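Local coordinates for uncharacterized protein MJ1460 (Methanocaldococcus jannaschii DSM 2661, PDB 2OSO), which is of unknown function but binds a zinc ion through a V4R domain and is assigned to the vinyl-4-reductase family, at residues A[142-145]-A[150-153]. The protein carries 3 engineered substitutions. Sequence-based numbering, arbitrary orientation.
Sequences ECVS and KCVF. With ZN (zinc ion), chain B.
The carboxylate of Glu142 presents one flat face to Val152, whose CG2 methyl sits over it, 3.8 Å from OE1. The two side chains run side by side: with CG beside its own backbone N (chi1 -47°) and an extended chain beyond, Glu142 carries its carboxylate alongside the valine. At the OE1 end a water donates to that oxygen, at a doubtfully short distance, and to Lys150 O at 2.9 Å, while Lys148 adds a weak, long ion pair. Beneath these side chains Glu142 and Val152 form an antiparallel hydrogen-bonded pair, the end of the β-hairpin made by strands 135-142 and 151-158; Val152 N donates to Glu142 O (2.9 Å) and Glu142 N to Val152 O. The zinc lies just beyond this pair, where the hairpin's connecting loop begins and ends. Cys143 SG and Cys151 SG bind it at 2.4 and 2.3 Å, and His117 and Glu140 complete the site. Each sulfur also accepts a backbone N-H: Val144 N points almost straight at Cys151 SG (3.5 Å, 175°), and Ser145 N reaches back to Cys143 SG (3.6 Å), bonds that probably temper the thiolate charge. Val144 CG2 lies against Cys151 SG at 3.7 Å, covering part of that sulfur with hydrocarbon.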
loop_
_atom_site.group_PDB
_atom_site.type_symbol
_atom_site.label_atom_id
_atom_site.label_comp_id
_atom_site.label_asym_id
_atom_site.label_seq_id
_atom_site.Cartn_x
_atom_site.Cartn_y
_atom_site.Cartn_z
ATOM N N GLU A 142 22.072 8.725 -5.248
ATOM C CA GLU A 142 22.499 7.422 -5.823
ATOM C C GLU A 142 21.471 6.356 -5.435
ATOM O O GLU A 142 20.848 6.448 -4.374
ATOM C CB GLU A 142 23.887 6.959 -5.324
ATOM C CG GLU A 142 24.992 7.961 -5.335
ATOM C CD GLU A 142 26.322 7.399 -4.769
ATOM O OE1 GLU A 142 26.466 6.174 -4.556
ATOM O OE2 GLU A 142 27.228 8.204 -4.516
ATOM N N CYS A 143 21.331 5.315 -6.244
ATOM C CA CYS A 143 20.227 4.335 -6.001
ATOM C C CYS A 143 20.648 2.927 -6.476
ATOM O O CYS A 143 21.372 2.796 -7.448
ATOM C CB CYS A 143 18.982 4.840 -6.720
ATOM S SG CYS A 143 17.483 3.858 -6.598
ATOM N N VAL A 144 20.208 1.909 -5.741
ATOM C CA VAL A 144 20.454 0.493 -6.047
ATOM C C VAL A 144 19.967 0.166 -7.464
ATOM O O VAL A 144 20.580 -0.626 -8.196
ATOM C CB VAL A 144 19.782 -0.417 -4.956
ATOM C CG1 VAL A 144 19.818 -1.919 -5.341
ATOM C CG2 VAL A 144 20.446 -0.179 -3.619
ATOM N N SER A 145 18.899 0.841 -7.884
ATOM C CA SER A 145 18.336 0.560 -9.200
ATOM C C SER A 145 19.175 1.161 -10.329
ATOM O O SER A 145 18.956 0.843 -11.502
ATOM C CB SER A 145 16.863 0.985 -9.239
ATOM O OG SER A 145 16.077 0.142 -8.390
ATOM N N LYS A 150 24.072 0.571 -2.473
ATOM C CA LYS A 150 23.240 1.180 -1.461
ATOM C C LYS A 150 22.625 2.407 -2.114
ATOM O O LYS A 150 23.217 2.965 -3.042
ATOM C CB LYS A 150 24.096 1.616 -0.259
ATOM C CG LYS A 150 24.880 0.492 0.420
ATOM C CD LYS A 150 25.495 0.981 1.691
ATOM C CE LYS A 150 26.379 -0.043 2.332
ATOM N NZ LYS A 150 27.148 0.665 3.370
ATOM N N CYS A 151 21.443 2.822 -1.656
ATOM C CA CYS A 151 20.905 4.137 -2.035
ATOM C C CYS A 151 21.506 5.195 -1.114
ATOM O O CYS A 151 21.755 4.913 0.072
ATOM C CB CYS A 151 19.396 4.170 -1.959
ATOM S SG CYS A 151 18.441 2.855 -2.894
ATOM N N VAL A 152 21.697 6.398 -1.649
ATOM C CA VAL A 152 22.266 7.522 -0.927
ATOM C C VAL A 152 21.374 8.752 -1.063
ATOM O O VAL A 152 21.008 9.175 -2.160
ATOM C CB VAL A 152 23.674 7.853 -1.400
ATOM C CG1 VAL A 152 24.232 9.057 -0.614
ATOM C CG2 VAL A 152 24.595 6.642 -1.289
ATOM N N PHE A 153 21.067 9.321 0.097
ATOM C CA PHE A 153 20.207 10.494 0.218
ATOM C C PHE A 153 20.985 11.671 0.822
ATOM O O PHE A 153 21.623 11.541 1.874
ATOM C CB PHE A 153 19.002 10.169 1.089
ATOM C CG PHE A 153 18.172 8.967 0.607
ATOM C CD1 PHE A 153 18.510 7.664 1.003
ATOM C CD2 PHE A 153 17.052 9.147 -0.186
ATOM C CE1 PHE A 153 17.733 6.549 0.595
ATOM C CE2 PHE A 153 16.275 8.020 -0.631
ATOM C CZ PHE A 153 16.598 6.736 -0.198
HETATM ZN ZN ZN B . 17.117 4.106 -4.283
HETATM O O HOH W 1 25.914 4.054 -3.279
#